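Local structure of effector protein Lem4 (lpg1101) (Legionella pneumophila subsp. pneumophila, 6CGK) at residues A[21-26]-A[130-135]; A[117-122]-A[126-131]; A[137-140]-A[144-147]; A[150-155]-A[161-166]. The protein acts as a membrane-associated protein tyrosine phosphatase that Legionella translocates into its host, working through the haloacid dehalogenase (HAD) domain that makes up this chain. The protein carries 1 engineered substitution. All coordinates share one frame; numbering follows the deposited sequence.

Contact 1: residues A[21-26]-A[130-135]; sequences YLNFDG and EDKYKA. Engineered in segment 21-26: Asn23 (natural residue Asp). With MG (magnesium ion), chain C; PO4 (phosphate ion), chain B.
The side chains of Asn23 and Lys132 come close beside a phosphate ion, probably from the crystallisation liquor, and the contact rests on Lys132 and that anion, linking the end of strand 19-23 to the start of helix 132-140. Lys132 NZ donates to phosphate O2 at 3.1 Å. Its stem runs straight through its third torsion but turns at chi2 and again at chi4 (63°), which brings the ammonium down onto the anion. The loop after the strand offers main-chain donors: Asp25 N reaches phosphate O1 at 2.9 Å and nearly straight (167°), whereas Phe24 N approaches the same oxygen more loosely at 3.3 Å. On the metal side, magnesium is held by Asp25 O at 2.0 Å, by phosphate O4 at 2.2 Å, by the side chain of Asn23 and by two waters, with Asp155 completing the site. This is the first signature motif of the HAD superfamily, a DxDGT stretch just past a central strand of a Rossmann-like sheet. Asn23 is an engineered replacement for the aspartate whose position in HAD phosphatases is that of the nucleophile, probably so here too, and Lys132 is consistent with the conserved basic residue of the third HAD motif. In the next shell, Lys132 is steadied by a salt bridge to Asp159, and Asn96 holds the Asp25 carboxylate. Ser94 OG and Arg95 N also hydrogen-bond to the phosphate. Behind the lysine, Asp131 takes the N-cap position of its helix, where OD1 accepts from Lys134 N at 3.2 Å, the donor standing well above the carboxylate plane.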
# COMPACT_ATOMS: atom_id res chain seq x y z
N TYR A 21 -2.06 -3.74 4.83
CA TYR A 21 -2.86 -2.73 4.14
C TYR A 21 -2.16 -1.39 4.28
O TYR A 21 -2.02 -0.88 5.40
CB TYR A 21 -4.26 -2.61 4.75
CG TYR A 21 -5.22 -3.74 4.48
CD1 TYR A 21 -5.74 -3.93 3.21
CD2 TYR A 21 -5.66 -4.58 5.52
CE1 TYR A 21 -6.68 -4.92 2.95
CE2 TYR A 21 -6.58 -5.59 5.26
CZ TYR A 21 -7.09 -5.76 3.99
OH TYR A 21 -8.02 -6.74 3.74
N LEU A 22 -1.76 -0.80 3.16
CA LEU A 22 -0.98 0.42 3.18
C LEU A 22 -1.71 1.48 2.37
O LEU A 22 -2.06 1.24 1.20
CB LEU A 22 0.41 0.21 2.61
CG LEU A 22 1.28 -0.95 3.13
CD1 LEU A 22 2.59 -1.05 2.37
CD2 LEU A 22 1.54 -0.79 4.63
N ASN A 23 -1.95 2.63 2.98
CA ASN A 23 -2.22 3.82 2.23
C ASN A 23 -0.99 4.16 1.37
O ASN A 23 0.12 3.73 1.66
CB ASN A 23 -2.53 4.96 3.20
CG ASN A 23 -2.83 6.22 2.52
OD1 ASN A 23 -2.09 7.19 2.66
ND2 ASN A 23 -3.94 6.24 1.78
N PHE A 24 -1.20 4.96 0.32
CA PHE A 24 -0.05 5.31 -0.53
C PHE A 24 0.48 6.72 -0.25
O PHE A 24 1.58 6.86 0.29
CB PHE A 24 -0.39 5.19 -2.02
CG PHE A 24 0.80 5.41 -2.92
CD1 PHE A 24 1.75 4.39 -3.06
CD2 PHE A 24 0.95 6.59 -3.63
CE1 PHE A 24 2.86 4.59 -3.92
CE2 PHE A 24 2.05 6.79 -4.48
CZ PHE A 24 3.01 5.79 -4.61
N ASP A 25 -0.28 7.77 -0.58
CA ASP A 25 0.25 9.13 -0.45
C ASP A 25 0.41 9.48 1.02
O ASP A 25 -0.54 9.41 1.80
CB ASP A 25 -0.69 10.15 -1.09
CG ASP A 25 -0.82 9.95 -2.58
OD1 ASP A 25 0.20 9.99 -3.27
OD2 ASP A 25 -1.96 9.75 -3.05
N GLY A 26 1.62 9.87 1.39
CA GLY A 26 1.91 10.29 2.75
C GLY A 26 2.30 9.17 3.66
O GLY A 26 2.77 9.43 4.78
N GLU A 130 -11.42 4.74 -3.29
CA GLU A 130 -12.17 5.92 -2.90
C GLU A 130 -13.02 5.69 -1.66
O GLU A 130 -13.59 6.64 -1.13
CB GLU A 130 -13.04 6.39 -4.07
CG GLU A 130 -12.19 6.74 -5.32
CD GLU A 130 -12.98 7.36 -6.45
OE1 GLU A 130 -13.66 8.41 -6.26
OE2 GLU A 130 -12.93 6.80 -7.57
N ASP A 131 -13.13 4.44 -1.19
CA ASP A 131 -13.96 4.13 -0.02
C ASP A 131 -13.15 3.08 0.73
O ASP A 131 -13.29 1.89 0.43
CB ASP A 131 -15.34 3.62 -0.43
CG ASP A 131 -16.29 3.43 0.75
OD1 ASP A 131 -15.82 3.24 1.90
OD2 ASP A 131 -17.53 3.48 0.55
N LYS A 132 -12.25 3.53 1.62
CA LYS A 132 -11.27 2.61 2.23
C LYS A 132 -11.97 1.56 3.08
O LYS A 132 -11.53 0.41 3.14
CB LYS A 132 -10.28 3.38 3.11
CG LYS A 132 -9.57 4.58 2.51
CD LYS A 132 -8.75 4.23 1.32
CE LYS A 132 -8.02 5.47 0.76
NZ LYS A 132 -7.04 6.09 1.72
N TYR A 133 -13.00 1.97 3.82
CA TYR A 133 -13.78 1.01 4.59
C TYR A 133 -14.29 -0.10 3.70
O TYR A 133 -14.05 -1.29 3.96
CB TYR A 133 -14.93 1.75 5.29
CG TYR A 133 -15.96 0.90 6.02
CD1 TYR A 133 -15.71 0.41 7.29
CD2 TYR A 133 -17.19 0.62 5.44
CE1 TYR A 133 -16.67 -0.36 7.97
CE2 TYR A 133 -18.16 -0.15 6.12
CZ TYR A 133 -17.88 -0.62 7.39
OH TYR A 133 -18.82 -1.38 8.08
N LYS A 134 -15.01 0.26 2.63
CA LYS A 134 -15.56 -0.75 1.74
C LYS A 134 -14.47 -1.56 1.05
O LYS A 134 -14.68 -2.75 0.76
CB LYS A 134 -16.45 -0.09 0.70
CG LYS A 134 -17.13 -1.04 -0.24
CD LYS A 134 -18.25 -0.32 -0.98
CE LYS A 134 -19.34 0.17 -0.03
NZ LYS A 134 -20.35 1.00 -0.76
N ALA A 135 -13.32 -0.95 0.75
CA ALA A 135 -12.20 -1.68 0.13
C ALA A 135 -11.72 -2.81 1.02
O ALA A 135 -11.49 -3.94 0.56
CB ALA A 135 -11.04 -0.71 -0.17
MG MG C . -2.40 9.11 2.58
P PO4 B . -4.02 8.25 -0.56
O1 PO4 B . -3.04 7.23 -1.13
O2 PO4 B . -5.42 7.70 -0.35
O3 PO4 B . -4.08 9.40 -1.57
O4 PO4 B . -3.47 8.84 0.72
O HOH W 1 -2.61 11.15 2.54
O HOH W 2 -4.26 8.88 3.48

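Contact 2: residues A[117-122]-A[126-131]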
# COMPACT_ATOMS: atom_id res chain seq x y z
N ILE A 117 -3.52 -3.44 -5.72
CA ILE A 117 -3.72 -2.00 -5.66
C ILE A 117 -5.21 -1.72 -5.82
O ILE A 117 -5.80 -2.07 -6.85
CB ILE A 117 -2.91 -1.26 -6.73
CG1 ILE A 117 -1.41 -1.48 -6.52
CG2 ILE A 117 -3.28 0.23 -6.71
CD1 ILE A 117 -0.57 -0.97 -7.71
N TYR A 118 -5.80 -1.07 -4.82
CA TYR A 118 -7.19 -0.60 -4.90
C TYR A 118 -7.15 0.91 -5.02
O TYR A 118 -6.95 1.61 -4.01
CB TYR A 118 -8.00 -1.02 -3.68
CG TYR A 118 -8.24 -2.50 -3.61
CD1 TYR A 118 -8.87 -3.19 -4.65
CD2 TYR A 118 -7.84 -3.22 -2.50
CE1 TYR A 118 -9.10 -4.61 -4.56
CE2 TYR A 118 -8.09 -4.60 -2.40
CZ TYR A 118 -8.70 -5.28 -3.43
OH TYR A 118 -8.92 -6.66 -3.30
N PRO A 119 -7.32 1.45 -6.23
CA PRO A 119 -7.03 2.88 -6.47
C PRO A 119 -8.28 3.70 -6.77
O PRO A 119 -9.40 3.17 -6.69
CB PRO A 119 -6.12 2.81 -7.70
CG PRO A 119 -6.85 1.72 -8.54
CD PRO A 119 -7.42 0.70 -7.49
N ARG A 120 -8.12 4.97 -7.13
CA ARG A 120 -9.30 5.70 -7.56
C ARG A 120 -9.80 5.12 -8.88
O ARG A 120 -9.09 4.37 -9.57
CB ARG A 120 -9.00 7.21 -7.69
CG ARG A 120 -8.52 7.62 -9.05
CD ARG A 120 -8.48 9.19 -9.22
NE ARG A 120 -9.77 9.87 -9.25
CZ ARG A 120 -10.49 10.11 -10.35
NH1 ARG A 120 -11.64 10.76 -10.27
NH2 ARG A 120 -10.07 9.68 -11.54
N GLY A 121 -11.05 5.45 -9.21
CA GLY A 121 -11.63 5.03 -10.47
C GLY A 121 -11.17 5.88 -11.63
O GLY A 121 -10.46 6.87 -11.48
N VAL A 122 -11.59 5.48 -12.83
CA VAL A 122 -11.28 6.23 -14.04
C VAL A 122 -12.52 7.01 -14.43
O VAL A 122 -13.64 6.47 -14.45
CB VAL A 122 -10.84 5.31 -15.19
CG1 VAL A 122 -10.47 6.15 -16.42
CG2 VAL A 122 -9.66 4.43 -14.74
N ILE A 126 -16.40 5.13 -10.09
CA ILE A 126 -15.78 5.17 -8.77
C ILE A 126 -14.91 3.94 -8.59
O ILE A 126 -15.34 2.82 -8.88
CB ILE A 126 -16.85 5.27 -7.67
CG1 ILE A 126 -17.48 6.65 -7.67
CG2 ILE A 126 -16.25 4.94 -6.30
CD1 ILE A 126 -18.71 6.70 -6.75
N GLY A 127 -13.71 4.13 -8.05
CA GLY A 127 -12.81 3.02 -7.79
C GLY A 127 -12.76 2.60 -6.33
O GLY A 127 -13.20 3.32 -5.43
N PRO A 128 -12.18 1.43 -6.06
CA PRO A 128 -12.29 0.88 -4.70
C PRO A 128 -11.51 1.67 -3.67
O PRO A 128 -11.90 1.69 -2.49
CB PRO A 128 -11.73 -0.55 -4.85
CG PRO A 128 -10.83 -0.48 -6.08
CD PRO A 128 -11.57 0.49 -7.01
N GLY A 129 -10.42 2.33 -4.06
CA GLY A 129 -9.66 3.07 -3.07
C GLY A 129 -10.32 4.36 -2.64
O GLY A 129 -9.81 5.01 -1.73
N GLU A 130 -11.42 4.74 -3.29
CA GLU A 130 -12.17 5.92 -2.90
C GLU A 130 -13.02 5.69 -1.66
O GLU A 130 -13.59 6.64 -1.13
CB GLU A 130 -13.04 6.39 -4.07
CG GLU A 130 -12.19 6.74 -5.32
CD GLU A 130 -12.98 7.36 -6.45
OE1 GLU A 130 -13.66 8.41 -6.26
OE2 GLU A 130 -12.93 6.80 -7.57
N ASP A 131 -13.13 4.44 -1.19
CA ASP A 131 -13.96 4.13 -0.02
C ASP A 131 -13.15 3.08 0.73
O ASP A 131 -13.29 1.89 0.43
CB ASP A 131 -15.34 3.62 -0.43
CG ASP A 131 -16.29 3.43 0.75
OD1 ASP A 131 -15.82 3.24 1.90
OD2 ASP A 131 -17.53 3.48 0.55
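Glu130 reaches back across the connection from strand 116-118 to helix 132-140 of the Rossmann-like HAD domain and sets one carboxylate oxygen between two main-chain amides. Glu130 OE2 accepts from Gly121 N at 2.8 Å and from Gly127 N at 2.8 Å, both bonds almost straight. The two donors arrive from opposite faces of the carboxylate plane, Gly121 N on the anti side and close to the plane, Gly127 N well above it. With CG beside the backbone N (chi1 -60°) and the next bond extended, the side chain spans the gap. The backbones are tightly packed here: Gly121 CA and Gly127 CA lie 3.6 Å apart, a spacing that the absence of side chains on both residues makes possible. One step further along, Gly129 N donates to Pro119 O at 2.9 Å, and Gly129 CA comes within 3.2 Å of Tyr118 O in a CA-H...O contact. Residues 127-130 form a type I beta turn, closed by a bond from Glu130 N to Gly127 O, which leads into the helix through Asp131. The outer flank is looser. Exposed Pro128 lays its CG against Tyr118 CD1 at 3.6 Å, the two side chains crossing at about a right angle, and also brushes the ring of Pro119. Tyr118 directs its hydroxyl past the loop to His139. Arg120 NE stays 4.7 Å from Glu130 OE2, near enough for attraction but not for a salt bridge. Satisfied by two amides, the glutamate oxygen is probably stabilised in its ionised form and ties together both ends of the loop.

Contact 3: residues A[137-140]-A[144-147]; sequences VSHE and ECLP
Cys145 sets its sulfur against both the ring of His139 and the main chain at the C-terminal end of helix 132-140, in the connection that carries the Rossmann-like HAD fold from this helix to strand 150-154. Cys145 SG lies 4.3 Å from the centroid of the His139 ring and 38° off its normal, an oblique sulfur-aromatic contact that touches the CD2 and NE2 side of the imidazole. The ring is put there by a chi1 of -165°, which places CG opposite the backbone N, and it is held from its other side by Tyr118, whose hydroxyl bonds to ND1. Cys145 SG is also 3.3 Å from His139 O, at the open end of the helix, while Cys145 CB rests 3.6 Å from Glu140 O. Glu140 itself folds its side chain at both chi1 and chi2, and its carboxylate serves other partners: salt bridges to Arg150 and Arg172, and a hydrogen bond with Tyr21 OH. The contact is buried and far from the magnesium site; it packs the helix end and the following loop against Ile19 of the central strand. Water 3 sits between the two backbones, 2.9 Å from Glu140 O and 2.9 Å from Cys145 O.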
# COMPACT_ATOMS: atom_id res chain seq x y z
N VAL A 137 -13.45 -4.21 3.54
CA VAL A 137 -14.51 -5.20 3.70
C VAL A 137 -14.56 -6.12 2.49
O VAL A 137 -14.61 -7.35 2.63
CB VAL A 137 -15.87 -4.51 3.94
CG1 VAL A 137 -16.99 -5.53 3.84
CG2 VAL A 137 -15.86 -3.81 5.30
N SER A 138 -14.49 -5.54 1.29
CA SER A 138 -14.51 -6.34 0.07
C SER A 138 -13.32 -7.29 0.01
O SER A 138 -13.46 -8.45 -0.39
CB SER A 138 -14.52 -5.45 -1.16
OG SER A 138 -15.75 -4.73 -1.23
N HIS A 139 -12.14 -6.80 0.39
CA HIS A 139 -10.97 -7.67 0.33
C HIS A 139 -11.09 -8.81 1.32
O HIS A 139 -10.80 -9.97 0.97
CB HIS A 139 -9.68 -6.90 0.59
CG HIS A 139 -8.48 -7.68 0.18
ND1 HIS A 139 -8.14 -7.85 -1.14
CD2 HIS A 139 -7.62 -8.44 0.89
CE1 HIS A 139 -7.08 -8.64 -1.22
NE2 HIS A 139 -6.75 -9.02 -0.00
N GLU A 140 -11.51 -8.52 2.56
CA GLU A 140 -11.64 -9.60 3.54
C GLU A 140 -12.66 -10.64 3.11
O GLU A 140 -12.55 -11.82 3.50
CB GLU A 140 -12.01 -9.02 4.91
CG GLU A 140 -10.89 -8.16 5.52
CD GLU A 140 -9.62 -8.97 5.83
OE1 GLU A 140 -9.70 -10.19 6.11
OE2 GLU A 140 -8.52 -8.36 5.80
N GLU A 144 -10.33 -16.51 -0.48
CA GLU A 144 -9.02 -16.97 -0.04
C GLU A 144 -8.56 -16.32 1.26
O GLU A 144 -7.61 -16.80 1.88
CB GLU A 144 -7.99 -16.74 -1.14
CG GLU A 144 -7.72 -15.26 -1.43
CD GLU A 144 -8.51 -14.71 -2.61
OE1 GLU A 144 -9.61 -15.21 -2.90
OE2 GLU A 144 -8.01 -13.76 -3.25
N CYS A 145 -9.21 -15.24 1.69
CA CYS A 145 -8.75 -14.52 2.88
C CYS A 145 -9.24 -15.21 4.14
O CYS A 145 -10.42 -15.57 4.25
CB CYS A 145 -9.26 -13.08 2.83
SG CYS A 145 -8.39 -12.22 1.53
N LEU A 146 -8.34 -15.37 5.10
CA LEU A 146 -8.57 -16.04 6.36
C LEU A 146 -8.10 -15.14 7.49
O LEU A 146 -7.24 -14.29 7.29
CB LEU A 146 -7.79 -17.37 6.44
CG LEU A 146 -8.27 -18.51 5.57
CD1 LEU A 146 -7.25 -19.66 5.64
CD2 LEU A 146 -9.59 -19.00 6.10
N PRO A 147 -8.64 -15.32 8.69
CA PRO A 147 -8.17 -14.53 9.83
C PRO A 147 -6.69 -14.75 10.08
O PRO A 147 -6.15 -15.82 9.82
CB PRO A 147 -9.00 -15.05 11.01
CG PRO A 147 -9.63 -16.27 10.53
CD PRO A 147 -9.72 -16.24 9.06
O HOH W 3 -13.14 -14.64 3.76

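Contact 4: residues A[150-155]-A[161-166]; sequences RLICDD and EEMCNG. With MG (magnesium ion), chain C.
Asp154 OD1 is gripped by two donors, water 2 at 2.8 Å and the backbone N of Asp156, while its other oxygen, OD2, meets the methyl of Met163, with CE 3.2 Å away. The two side chains cross at about a right angle. They join strand 150-154 to helix 157-169 in a right-handed beta-alpha-beta unit of the Rossmann-like HAD fold, which goes on to strand 176-180. Strand and helix run nearly antiparallel (157°), their axes 8.9 Å apart at closest. The acidic pair at the strand's end matches the fourth HAD motif. Asp155 OD1 binds magnesium directly at 2.3 Å, and its OD2 accepts from water 1, another ligand of the metal; Asp154 acts through water 2, as a second-shell residue. Away from the metal the side-chain packing is mainly apolar. Met163 bends at chi3 (-76°), bringing CE over both Asp154 and Ile152, and Ile152 CG2 lies 3.6 Å from Met163 CE as the two side chains slide past each other in opposite directions. Met163 also touches Lys132 and Val136 of helix 132-140. Along the helix the other branch of Ile152 carries on, its CD1 3.9 Å from Cys164 SG.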
# COMPACT_ATOMS: atom_id res chain seq x y z
N ARG A 150 -2.88 -8.62 10.77
CA ARG A 150 -3.22 -7.46 9.96
C ARG A 150 -2.37 -6.27 10.38
O ARG A 150 -2.35 -5.91 11.57
CB ARG A 150 -4.72 -7.07 10.07
CG ARG A 150 -5.70 -8.10 9.52
CD ARG A 150 -5.52 -8.32 8.01
NE ARG A 150 -6.51 -9.29 7.49
CZ ARG A 150 -6.36 -10.62 7.53
NH1 ARG A 150 -5.26 -11.16 8.06
NH2 ARG A 150 -7.29 -11.41 7.02
N LEU A 151 -1.70 -5.66 9.41
CA LEU A 151 -0.97 -4.42 9.61
C LEU A 151 -1.63 -3.36 8.74
O LEU A 151 -1.92 -3.61 7.57
CB LEU A 151 0.52 -4.59 9.24
CG LEU A 151 1.37 -3.31 9.23
CD1 LEU A 151 1.40 -2.64 10.59
CD2 LEU A 151 2.78 -3.62 8.75
N ILE A 152 -1.92 -2.19 9.33
CA ILE A 152 -2.54 -1.08 8.62
C ILE A 152 -1.73 0.16 8.91
O ILE A 152 -1.54 0.51 10.08
CB ILE A 152 -3.99 -0.83 9.07
CG1 ILE A 152 -4.87 -2.05 8.81
CG2 ILE A 152 -4.54 0.47 8.44
CD1 ILE A 152 -6.29 -1.86 9.39
N CYS A 153 -1.26 0.82 7.86
CA CYS A 153 -0.55 2.09 7.97
C CYS A 153 -1.27 3.16 7.15
O CYS A 153 -1.54 2.96 5.96
CB CYS A 153 0.89 1.96 7.49
SG CYS A 153 1.82 0.81 8.50
N ASP A 154 -1.58 4.29 7.79
CA ASP A 154 -2.17 5.43 7.10
C ASP A 154 -1.70 6.71 7.77
O ASP A 154 -1.55 6.77 8.99
CB ASP A 154 -3.70 5.34 7.13
CG ASP A 154 -4.36 6.07 5.98
OD1 ASP A 154 -3.93 7.19 5.66
OD2 ASP A 154 -5.31 5.51 5.40
N ASP A 155 -1.45 7.74 6.96
CA ASP A 155 -1.10 9.05 7.51
C ASP A 155 -2.32 9.89 7.86
O ASP A 155 -2.19 10.91 8.55
CB ASP A 155 -0.24 9.82 6.53
CG ASP A 155 -0.96 10.09 5.23
OD1 ASP A 155 -1.43 9.11 4.64
OD2 ASP A 155 -1.06 11.27 4.81
N GLU A 161 -8.65 4.71 10.47
CA GLU A 161 -9.76 4.11 11.19
C GLU A 161 -10.80 3.54 10.24
O GLU A 161 -11.45 2.55 10.56
CB GLU A 161 -10.37 5.14 12.13
CG GLU A 161 -9.40 5.50 13.23
CD GLU A 161 -9.93 6.55 14.16
OE1 GLU A 161 -10.91 7.24 13.80
OE2 GLU A 161 -9.36 6.68 15.26
N GLU A 162 -10.95 4.14 9.06
CA GLU A 162 -11.84 3.56 8.06
C GLU A 162 -11.40 2.15 7.69
O GLU A 162 -12.24 1.25 7.55
CB GLU A 162 -11.90 4.44 6.82
CG GLU A 162 -12.73 5.68 6.99
CD GLU A 162 -14.17 5.34 7.36
OE1 GLU A 162 -14.42 5.01 8.54
OE2 GLU A 162 -15.05 5.39 6.46
N MET A 163 -10.09 1.94 7.48
CA MET A 163 -9.62 0.59 7.19
C MET A 163 -9.74 -0.32 8.41
O MET A 163 -10.18 -1.47 8.29
CB MET A 163 -8.18 0.63 6.66
CG MET A 163 -8.04 1.29 5.27
SD MET A 163 -6.42 1.11 4.52
CE MET A 163 -5.49 2.31 5.46
N CYS A 164 -9.39 0.19 9.60
CA CYS A 164 -9.63 -0.56 10.83
C CYS A 164 -11.11 -0.93 10.98
O CYS A 164 -11.44 -2.05 11.37
CB CYS A 164 -9.19 0.24 12.05
SG CYS A 164 -7.46 0.51 12.21
N ASN A 165 -12.01 0.03 10.75
CA ASN A 165 -13.44 -0.27 10.89
C ASN A 165 -13.87 -1.37 9.93
O ASN A 165 -14.73 -2.18 10.27
CB ASN A 165 -14.27 0.98 10.65
CG ASN A 165 -14.18 1.96 11.80
OD1 ASN A 165 -13.41 1.78 12.74
ND2 ASN A 165 -14.97 3.03 11.71
N GLY A 166 -13.28 -1.43 8.74
CA GLY A 166 -13.58 -2.53 7.83
C GLY A 166 -13.19 -3.90 8.36
O GLY A 166 -13.94 -4.87 8.19
MG MG C . -2.40 9.11 2.58
O HOH W 2 -4.26 8.88 3.48
O HOH W 1 -2.61 11.15 2.54

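Contacts 1 and 4 lie at the magnesium site, in the core of the domain, their centres 8 Å apart on the neighbouring strands 19-23 and 150-154. They share the magnesium and both waters, yet contact 1 is charged and built round the anion whereas contact 4 is mostly apolar packing with acidic residues at the strand's end. Contact 2, partly exposed and nearer the surface, shapes the loop that delivers helix 132-140 to contact 1, using backbone amides and a carboxylate. Contact 3 closes the other end of that helix: buried like contacts 1 and 4 but remote from the metal, it relies on sulfur and water, and polar side-chain bonds tie it to each of the other three.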